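Local coordinates for protein serpin (Taeniopygia guttata, PDB 5HGC) that belongs to the serpin family, probably inhibits serine proteases as many members do, and binds cortisol, at residues A16-Q21 against E63-N68; N34-P39 against H319-D324; S38-S43 against S366-G371; F273-I278 against V325-T330. All coordinates share one frame; numbering follows the deposited sequence.

Interaction 1 of 4, residues A16-Q21 against E63-N68; sequences ADFAFQ and EGLAFN
A Schellman motif ends helix 55-64, and its last helical residue G64 and the following L65 and A66 pack against D17, F18 and Q21 of helix 12-29. The F18 side chain carries most of the contact. L65 CD2 sits over one face of its ring, 4.0 Å from the centroid and 10° off the normal, a CH-pi contact. The two side chains run side by side in the same direction. F18 has CG anti to the backbone N (chi1 167°), which lays the ring alongside the turn. Two backbone oxygens lie against the side chain: L65 O is 3.5 Å from F18 CB, and G64 O comes obliquely to 3.5 Å from ring atom F18 CD1. The methyl of A66 fills the other part of the seam. A66 CB lies 3.9 Å from D17 CB and 4.2 Å from Q21 NE2. No hydrogen bond joins the two segments. The polar groups are served otherwise: D17 OD1 forms a salt bridge with K254, a residue of the cortisol pocket, and A66 O accepts from N14 ND2. Neighbouring A16 touches the steroid itself. I42 and S43 of helix 39-52 also touch F18. A66 takes a positive phi of 69°, and its N bonds to E63 O at 2.8 Å. This is the C-prime residue of the Schellman motif, here docked as a helix end against the flank of a second helix.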
# COMPACT_ATOMS: atom_id res chain seq x y z
N ALA A 16 -8.76 6.76 2.06
CA ALA A 16 -7.64 7.63 2.47
C ALA A 16 -7.55 7.76 3.96
O ALA A 16 -6.46 7.62 4.52
CB ALA A 16 -7.72 9.00 1.81
N ASP A 17 -8.69 7.95 4.63
CA ASP A 17 -8.72 7.93 6.13
C ASP A 17 -8.11 6.67 6.67
O ASP A 17 -7.24 6.73 7.54
CB ASP A 17 -10.13 8.09 6.67
CG ASP A 17 -10.74 9.47 6.40
OD1 ASP A 17 -10.01 10.49 6.23
OD2 ASP A 17 -11.99 9.56 6.38
N PHE A 18 -8.53 5.53 6.15
CA PHE A 18 -8.04 4.26 6.67
C PHE A 18 -6.52 4.22 6.44
O PHE A 18 -5.76 3.85 7.36
CB PHE A 18 -8.76 3.00 6.02
CG PHE A 18 -8.04 1.70 6.30
CD1 PHE A 18 -8.12 1.10 7.57
CD2 PHE A 18 -7.20 1.14 5.35
CE1 PHE A 18 -7.38 -0.05 7.87
CE2 PHE A 18 -6.46 -0.02 5.64
CZ PHE A 18 -6.55 -0.62 6.90
N ALA A 19 -6.09 4.60 5.23
CA ALA A 19 -4.70 4.53 4.83
C ALA A 19 -3.85 5.27 5.83
O ALA A 19 -2.82 4.73 6.29
CB ALA A 19 -4.48 5.13 3.43
N PHE A 20 -4.26 6.49 6.18
CA PHE A 20 -3.47 7.25 7.14
C PHE A 20 -3.63 6.91 8.65
O PHE A 20 -2.62 6.99 9.39
CB PHE A 20 -3.45 8.75 6.79
CG PHE A 20 -2.88 8.99 5.42
CD1 PHE A 20 -1.51 8.82 5.19
CD2 PHE A 20 -3.72 9.28 4.35
CE1 PHE A 20 -0.99 8.98 3.90
CE2 PHE A 20 -3.20 9.43 3.06
CZ PHE A 20 -1.84 9.28 2.83
N GLN A 21 -4.82 6.48 9.12
CA GLN A 21 -4.84 5.95 10.51
C GLN A 21 -3.92 4.77 10.66
O GLN A 21 -3.23 4.63 11.67
CB GLN A 21 -6.20 5.51 11.00
CG GLN A 21 -7.25 6.57 10.93
CD GLN A 21 -8.63 5.99 11.00
OE1 GLN A 21 -8.85 4.99 11.73
NE2 GLN A 21 -9.58 6.59 10.23
N GLU A 63 -16.45 -0.51 9.51
CA GLU A 63 -16.25 0.74 10.20
C GLU A 63 -14.78 0.99 10.42
O GLU A 63 -14.31 2.11 10.34
CB GLU A 63 -17.06 0.80 11.48
CG GLU A 63 -18.50 1.19 11.18
CD GLU A 63 -19.42 1.09 12.38
OE1 GLU A 63 -18.96 0.62 13.45
OE2 GLU A 63 -20.60 1.46 12.24
N GLY A 64 -14.05 -0.08 10.67
CA GLY A 64 -12.63 0.05 10.96
C GLY A 64 -11.93 0.42 9.67
O GLY A 64 -10.87 1.06 9.69
N LEU A 65 -12.54 0.01 8.55
CA LEU A 65 -12.10 0.47 7.25
C LEU A 65 -12.47 1.95 6.94
O LEU A 65 -12.24 2.39 5.80
CB LEU A 65 -12.62 -0.49 6.16
CG LEU A 65 -11.94 -1.89 6.12
CD1 LEU A 65 -12.63 -2.72 5.02
CD2 LEU A 65 -10.41 -1.88 6.01
N ALA A 66 -13.04 2.67 7.95
CA ALA A 66 -13.48 4.09 7.90
C ALA A 66 -14.70 4.36 7.01
O ALA A 66 -14.82 5.43 6.41
CB ALA A 66 -12.34 5.02 7.53
N PHE A 67 -15.58 3.37 6.86
CA PHE A 67 -16.89 3.61 6.27
C PHE A 67 -17.95 3.85 7.36
O PHE A 67 -17.95 3.17 8.42
CB PHE A 67 -17.31 2.43 5.41
CG PHE A 67 -16.45 2.21 4.23
CD1 PHE A 67 -16.62 3.00 3.09
CD2 PHE A 67 -15.43 1.22 4.25
CE1 PHE A 67 -15.80 2.78 1.99
CE2 PHE A 67 -14.60 1.05 3.15
CZ PHE A 67 -14.79 1.85 2.02
N ASN A 68 -18.87 4.78 7.10
CA ASN A 68 -19.95 5.04 8.03
C ASN A 68 -21.23 4.49 7.41
O ASN A 68 -21.80 5.03 6.43
CB ASN A 68 -20.03 6.53 8.35
CG ASN A 68 -21.24 6.91 9.21
OD1 ASN A 68 -22.12 6.08 9.53
ND2 ASN A 68 -21.29 8.19 9.57

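Interaction 2 of 4, residues N34-P39 against H319-D324; sequences NIFYSP and HKASLD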
# COMPACT_ATOMS: atom_id res chain seq x y z
N ASN A 34 12.03 1.51 8.68
CA ASN A 34 11.29 1.41 7.42
C ASN A 34 9.81 0.97 7.62
O ASN A 34 9.51 0.01 8.37
CB ASN A 34 12.05 0.47 6.48
CG ASN A 34 13.32 1.11 5.94
OD1 ASN A 34 13.59 2.29 6.19
ND2 ASN A 34 14.11 0.35 5.19
N ILE A 35 8.89 1.72 7.04
CA ILE A 35 7.53 1.24 6.91
C ILE A 35 7.19 1.20 5.45
O ILE A 35 7.40 2.19 4.76
CB ILE A 35 6.55 2.15 7.62
CG1 ILE A 35 6.95 2.28 9.11
CG2 ILE A 35 5.09 1.67 7.43
CD1 ILE A 35 6.74 1.03 9.94
N PHE A 36 6.68 0.06 4.96
CA PHE A 36 6.19 -0.05 3.56
C PHE A 36 5.02 -1.00 3.40
O PHE A 36 5.17 -2.19 3.60
CB PHE A 36 7.30 -0.44 2.60
CG PHE A 36 6.94 -0.17 1.18
CD1 PHE A 36 7.00 1.14 0.67
CD2 PHE A 36 6.50 -1.20 0.34
CE1 PHE A 36 6.64 1.42 -0.63
CE2 PHE A 36 6.12 -0.92 -0.97
CZ PHE A 36 6.18 0.39 -1.45
N TYR A 37 3.88 -0.47 2.99
CA TYR A 37 2.68 -1.27 2.82
C TYR A 37 1.78 -0.69 1.73
O TYR A 37 2.08 0.37 1.15
CB TYR A 37 1.93 -1.47 4.15
CG TYR A 37 1.31 -0.20 4.70
CD1 TYR A 37 2.07 0.70 5.49
CD2 TYR A 37 -0.03 0.11 4.45
CE1 TYR A 37 1.52 1.87 5.98
CE2 TYR A 37 -0.59 1.28 4.92
CZ TYR A 37 0.19 2.15 5.68
OH TYR A 37 -0.38 3.31 6.19
N SER A 38 0.74 -1.47 1.36
CA SER A 38 -0.28 -1.04 0.39
C SER A 38 -1.65 -0.84 1.05
O SER A 38 -2.35 -1.78 1.31
CB SER A 38 -0.35 -1.94 -0.83
OG SER A 38 -1.40 -1.50 -1.70
N PRO A 39 -2.02 0.43 1.35
CA PRO A 39 -3.35 0.65 1.94
C PRO A 39 -4.46 -0.02 1.10
O PRO A 39 -5.30 -0.75 1.63
CB PRO A 39 -3.53 2.18 1.87
CG PRO A 39 -2.19 2.75 1.62
CD PRO A 39 -1.29 1.68 1.06
N HIS A 319 0.37 -9.23 5.28
CA HIS A 319 0.44 -8.30 4.15
C HIS A 319 1.87 -8.07 3.71
O HIS A 319 2.71 -7.75 4.54
CB HIS A 319 -0.18 -6.98 4.52
CG HIS A 319 -0.02 -5.95 3.46
ND1 HIS A 319 -0.72 -5.99 2.26
CD2 HIS A 319 0.79 -4.87 3.38
CE1 HIS A 319 -0.35 -4.96 1.51
NE2 HIS A 319 0.56 -4.27 2.17
N LYS A 320 2.18 -8.26 2.43
CA LYS A 320 3.54 -7.94 1.96
C LYS A 320 3.47 -7.04 0.72
O LYS A 320 2.82 -7.40 -0.28
CB LYS A 320 4.38 -9.21 1.70
CG LYS A 320 5.89 -8.99 1.52
CD LYS A 320 6.63 -10.32 1.55
CE LYS A 320 8.16 -10.22 1.76
NZ LYS A 320 9.05 -10.14 0.55
N ALA A 321 4.11 -5.87 0.80
CA ALA A 321 4.17 -4.94 -0.34
C ALA A 321 5.62 -4.80 -0.77
O ALA A 321 6.51 -4.77 0.05
CB ALA A 321 3.58 -3.58 -0.02
N SER A 322 5.83 -4.67 -2.06
CA SER A 322 7.15 -4.65 -2.56
C SER A 322 7.26 -3.68 -3.75
O SER A 322 6.37 -3.61 -4.63
CB SER A 322 7.50 -6.07 -2.93
OG SER A 322 8.83 -6.14 -3.25
N LEU A 323 8.35 -2.95 -3.80
CA LEU A 323 8.49 -1.85 -4.76
C LEU A 323 9.91 -1.76 -5.23
O LEU A 323 10.84 -1.79 -4.43
CB LEU A 323 8.09 -0.53 -4.07
CG LEU A 323 8.43 0.79 -4.80
CD1 LEU A 323 7.50 1.02 -6.01
CD2 LEU A 323 8.42 2.01 -3.85
N ASP A 324 10.10 -1.63 -6.51
CA ASP A 324 11.40 -1.19 -6.98
C ASP A 324 11.32 0.22 -7.56
O ASP A 324 10.31 0.60 -8.26
CB ASP A 324 11.95 -2.13 -8.06
CG ASP A 324 12.26 -3.49 -7.53
OD1 ASP A 324 12.80 -3.59 -6.41
OD2 ASP A 324 11.95 -4.47 -8.25
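F36 is the first residue of 34-39 to meet strand 319-324. The side chain leaves with CG anti to the backbone N, and this takes the ring down to the strand. Ring atom F36 CD2 lies 3.8 Å from A321 CB. The backbone of A321 and S322 lies at the ring edge, with S322 N near the ring plane. Farther along, F36 CZ presses on L323 CB at 3.4 Å, and the two side chains cross at about a right angle. Next, Y37 CA rests on A321 CB at 3.8 Å, and Y37 CB meets the edge of the H319 ring. The phenol itself turns away, and its OH bonds to A19 O of helix 12-29. S38 makes the polar link: its backbone N donates to H319 NE2 at 2.9 Å, with a nearly straight N-H angle of 167°. The donor is tilted 22° out of the imidazole plane. The two strands, 35-37 and 319-324, cross at 101° with 6.1 Å between axes, so they do not pair as neighbours. The position is consistent with the serpin shutter region, where the helix start meets the central sheet. Because NE2 accepts a backbone N-H, it is probably unprotonated. A neutral ring would then carry its proton on ND1, consistent with donation to S171 OG. The imidazole thus links its strand to the N-cap residue of helix 39-52 and to strand 167-176.

Interaction 3 of 4, residues S38-S43 against S366-G371; sequences SPVSIS and STLFIG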
# COMPACT_ATOMS: atom_id res chain seq x y z
N SER A 38 0.74 -1.47 1.36
CA SER A 38 -0.28 -1.04 0.39
C SER A 38 -1.65 -0.84 1.05
O SER A 38 -2.35 -1.78 1.31
CB SER A 38 -0.35 -1.94 -0.83
OG SER A 38 -1.40 -1.50 -1.70
N PRO A 39 -2.02 0.43 1.35
CA PRO A 39 -3.35 0.65 1.94
C PRO A 39 -4.46 -0.02 1.10
O PRO A 39 -5.30 -0.75 1.63
CB PRO A 39 -3.53 2.18 1.87
CG PRO A 39 -2.19 2.75 1.62
CD PRO A 39 -1.29 1.68 1.06
N VAL A 40 -4.45 0.21 -0.20
CA VAL A 40 -5.54 -0.25 -1.02
C VAL A 40 -5.68 -1.76 -0.95
O VAL A 40 -6.81 -2.25 -0.89
CB VAL A 40 -5.44 0.23 -2.48
CG1 VAL A 40 -4.17 -0.30 -3.22
CG2 VAL A 40 -6.79 0.03 -3.17
N SER A 41 -4.55 -2.46 -0.91
CA SER A 41 -4.49 -3.88 -0.78
C SER A 41 -5.05 -4.35 0.58
O SER A 41 -5.86 -5.28 0.61
CB SER A 41 -3.07 -4.35 -1.02
OG SER A 41 -2.88 -5.63 -0.43
N ILE A 42 -4.70 -3.68 1.69
CA ILE A 42 -5.27 -4.06 2.99
C ILE A 42 -6.74 -3.79 2.97
O ILE A 42 -7.53 -4.65 3.33
CB ILE A 42 -4.59 -3.38 4.20
CG1 ILE A 42 -3.14 -3.85 4.26
CG2 ILE A 42 -5.37 -3.64 5.51
CD1 ILE A 42 -2.31 -2.99 5.19
N SER A 43 -7.13 -2.61 2.50
CA SER A 43 -8.54 -2.28 2.58
C SER A 43 -9.32 -3.31 1.81
O SER A 43 -10.38 -3.72 2.24
CB SER A 43 -8.84 -0.93 1.98
OG SER A 43 -8.49 0.06 2.88
N SER A 366 -6.79 6.74 -5.29
CA SER A 366 -6.54 5.84 -4.18
C SER A 366 -5.06 5.79 -3.88
O SER A 366 -4.22 5.89 -4.79
CB SER A 366 -7.05 4.41 -4.44
OG SER A 366 -6.50 3.95 -5.65
N THR A 367 -4.78 5.61 -2.59
CA THR A 367 -3.42 5.39 -2.14
C THR A 367 -3.01 3.94 -2.37
O THR A 367 -3.59 3.01 -1.78
CB THR A 367 -3.28 5.75 -0.66
OG1 THR A 367 -4.02 6.96 -0.41
CG2 THR A 367 -1.81 5.91 -0.29
N LEU A 368 -2.02 3.79 -3.24
CA LEU A 368 -1.47 2.49 -3.56
C LEU A 368 -0.36 2.09 -2.61
O LEU A 368 -0.29 0.92 -2.23
CB LEU A 368 -0.95 2.43 -5.00
CG LEU A 368 -1.90 3.03 -6.03
CD1 LEU A 368 -1.29 2.88 -7.42
CD2 LEU A 368 -3.32 2.43 -5.94
N PHE A 369 0.53 3.01 -2.23
CA PHE A 369 1.62 2.61 -1.32
C PHE A 369 1.97 3.72 -0.36
O PHE A 369 1.92 4.91 -0.72
CB PHE A 369 2.88 2.24 -2.12
CG PHE A 369 2.73 1.02 -2.97
CD1 PHE A 369 2.90 -0.25 -2.42
CD2 PHE A 369 2.45 1.12 -4.34
CE1 PHE A 369 2.78 -1.39 -3.22
CE2 PHE A 369 2.32 -0.04 -5.14
CZ PHE A 369 2.50 -1.30 -4.57
N ILE A 370 2.32 3.34 0.87
CA ILE A 370 2.83 4.28 1.84
C ILE A 370 4.19 3.77 2.34
O ILE A 370 4.30 2.66 2.91
CB ILE A 370 1.81 4.53 2.97
CG1 ILE A 370 0.58 5.26 2.41
CG2 ILE A 370 2.44 5.35 4.10
CD1 ILE A 370 -0.53 5.52 3.41
N GLY A 371 5.23 4.57 2.10
CA GLY A 371 6.58 4.18 2.44
C GLY A 371 7.12 5.24 3.37
O GLY A 371 6.89 6.43 3.18
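The hydroxyl of S38 donates to L368 O at 2.7 Å. It meets the oxygen in the carbonyl plane, with a C=O...donor angle of 152°. S38 CA also offers its hydrogen to the same oxygen, at 3.3 Å between S38 CA and L368 O. The N-cap residue thus reaches that carbonyl twice. Next to it, V40 N points to T367 O at 3.3 Å, a weak bond bent to 130°. The P39 ring lies on the strand, with CD near L368 O and CG against the side chains of T367 and I370. P39 CG lies 3.7 Å from T367 CG2 and 3.7 Å from I370 CD1. V40 adds CG1, which stands between the backbone N and the carbonyl carbon (chi1 62°) and reaches L368 CD2 at 3.9 Å. S38 CB touches the F369 ring obliquely.

The next shell sets these groups in place. S38 is the N-cap of helix 39-52, and S38 OG also accepts from S41 N, a weak capping bond of 3.4 Å. On the strand, L368 and F369 both face I359, a classic beta bulge. A19 of helix 12-29 also packs on P39. F36 of the adjoining strand lies against F369, their planes near parallel. The T367 side chain is about 5 Å from bound cortisol. The chemistry is that of a buried serine used both ways: its hydroxyl gives its proton to the bulged strand and weakly accepts the S41 N-H, joining helix start to strand.

Interaction 4 of 4, residues F273-I278 against V325-T330; sequences FPKFSI and VDEKGT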
# COMPACT_ATOMS: atom_id res chain seq x y z
N PHE A 273 17.53 11.62 -6.13
CA PHE A 273 16.60 10.67 -5.53
C PHE A 273 17.17 9.28 -5.57
O PHE A 273 17.68 8.89 -6.59
CB PHE A 273 15.23 10.71 -6.21
CG PHE A 273 14.19 9.97 -5.45
CD1 PHE A 273 13.73 10.46 -4.24
CD2 PHE A 273 13.71 8.74 -5.90
CE1 PHE A 273 12.78 9.79 -3.49
CE2 PHE A 273 12.76 8.03 -5.16
CZ PHE A 273 12.29 8.56 -3.95
N PRO A 274 17.13 8.53 -4.46
CA PRO A 274 17.84 7.23 -4.50
C PRO A 274 17.20 6.14 -5.44
O PRO A 274 15.98 6.07 -5.54
CB PRO A 274 17.80 6.77 -3.05
CG PRO A 274 16.64 7.46 -2.44
CD PRO A 274 16.55 8.79 -3.13
N LYS A 275 18.03 5.39 -6.17
CA LYS A 275 17.66 4.11 -6.74
C LYS A 275 17.66 3.11 -5.60
O LYS A 275 18.70 2.88 -5.00
CB LYS A 275 18.65 3.68 -7.81
CG LYS A 275 18.43 2.26 -8.32
CD LYS A 275 19.44 1.83 -9.39
CE LYS A 275 19.71 0.33 -9.33
NZ LYS A 275 20.54 -0.08 -10.48
N PHE A 276 16.51 2.50 -5.32
CA PHE A 276 16.37 1.53 -4.24
C PHE A 276 15.15 0.56 -4.42
O PHE A 276 14.32 0.70 -5.35
CB PHE A 276 16.27 2.29 -2.92
CG PHE A 276 14.90 2.88 -2.67
CD1 PHE A 276 14.48 4.00 -3.36
CD2 PHE A 276 14.01 2.28 -1.76
CE1 PHE A 276 13.22 4.55 -3.17
CE2 PHE A 276 12.75 2.85 -1.53
CZ PHE A 276 12.35 3.98 -2.23
N SER A 277 15.04 -0.42 -3.51
CA SER A 277 13.93 -1.41 -3.48
C SER A 277 13.56 -1.52 -2.06
O SER A 277 14.43 -1.46 -1.21
CB SER A 277 14.44 -2.78 -3.90
OG SER A 277 14.88 -2.70 -5.23
N ILE A 278 12.28 -1.74 -1.80
CA ILE A 278 11.82 -1.90 -0.43
C ILE A 278 10.69 -2.96 -0.27
O ILE A 278 9.83 -3.04 -1.14
CB ILE A 278 11.49 -0.50 0.19
CG1 ILE A 278 11.42 -0.61 1.73
CG2 ILE A 278 10.28 0.12 -0.49
CD1 ILE A 278 11.09 0.68 2.45
N VAL A 325 12.40 0.97 -7.30
CA VAL A 325 12.59 2.30 -7.86
C VAL A 325 13.93 2.37 -8.54
O VAL A 325 15.00 2.10 -7.92
CB VAL A 325 12.55 3.35 -6.73
CG1 VAL A 325 12.85 4.77 -7.28
CG2 VAL A 325 11.21 3.28 -6.02
N ASP A 326 13.89 2.76 -9.81
CA ASP A 326 15.12 3.02 -10.52
C ASP A 326 14.94 4.11 -11.61
O ASP A 326 13.91 4.79 -11.62
CB ASP A 326 15.75 1.69 -10.99
CG ASP A 326 15.09 1.08 -12.25
OD1 ASP A 326 14.25 1.69 -12.95
OD2 ASP A 326 15.45 -0.09 -12.52
N GLU A 327 15.94 4.28 -12.51
CA GLU A 327 15.98 5.40 -13.48
C GLU A 327 14.95 5.35 -14.57
O GLU A 327 14.63 6.39 -15.13
CB GLU A 327 17.36 5.55 -14.14
CG GLU A 327 18.52 5.83 -13.20
CD GLU A 327 19.15 4.56 -12.68
OE1 GLU A 327 20.26 4.58 -12.08
OE2 GLU A 327 18.53 3.49 -12.88
N LYS A 328 14.40 4.18 -14.87
CA LYS A 328 13.60 3.97 -16.11
C LYS A 328 12.22 4.61 -16.03
O LYS A 328 11.63 4.56 -15.00
CB LYS A 328 13.50 2.47 -16.40
CG LYS A 328 14.86 1.80 -16.24
CD LYS A 328 14.85 0.39 -16.79
CE LYS A 328 16.12 -0.35 -16.37
NZ LYS A 328 16.30 -1.51 -17.29
N GLY A 329 11.64 5.14 -17.10
CA GLY A 329 11.98 4.87 -18.49
C GLY A 329 10.95 5.63 -19.26
O GLY A 329 10.06 6.20 -18.66
N THR A 330 11.05 5.63 -20.58
CA THR A 330 10.44 6.65 -21.47
C THR A 330 8.92 6.78 -21.36
O THR A 330 8.41 7.87 -21.11
CB THR A 330 10.93 6.46 -22.94
OG1 THR A 330 10.84 7.71 -23.65
CG2 THR A 330 10.19 5.30 -23.72
O HOH W 1 16.21 -0.73 -7.61
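V325 O is gripped by two donors, F276 N and a water. The F276 N bond is 3.0 Å long but bent to 134°, so it is weak. The water gives the second bond, at 3.1 Å from V325 O, and also donates weakly to S277 OG. In return V325 N donates to F276 O at 2.7 Å, running nearly along the C=O axis. F276 and V325 thus form an antiparallel hydrogen-bonded pair. V325 divides its methyls between two rings. V325 CG1 lies at the edge of the F273 ring, 3.9 Å from F273 CE2. V325 CG2 lies 3.7 Å from F276 CE1. K275 runs beside D326, with K275 CG 3.8 Å from D326 CB. K275 NZ stays 4.7 Å from E327 OE2, too far for a salt bridge. D326 OD2 pairs with K176 instead, and E327 OE1 bonds to T188. D326 OD1 accepts from K328 N at 3.1 Å, from above the carboxylate plane, making an Asx turn. In serpins this is where the strand turns into the reactive-centre loop. Pairing of the two segments ends at V325; beyond it D326 and E327 turn their acids to K176 and T188, with K275 probably adding a mild long-range attraction.

From the N terminus, interaction 1 opens on helix 12-29 and closes a mainly helical span of 41 residues at the end of helix 55-64. Residues 34-39 and 38-43 lie within that span, so interactions 2 and 3 cross it. These two leave from the same stretch and share S38 and P39. One closes on strand 316-325, the other on strand 366-373. Interaction 4 joins 273-278 to 325-330. It crosses interaction 2 and lies within the span of interaction 3. Interaction 1 touches 2 and 3. Interaction 2 touches 3 and 4 through strand neighbours in the sheets. Together they tie the N-terminal helices to the central strands, the C-terminal strand and the start of the reactive-centre loop.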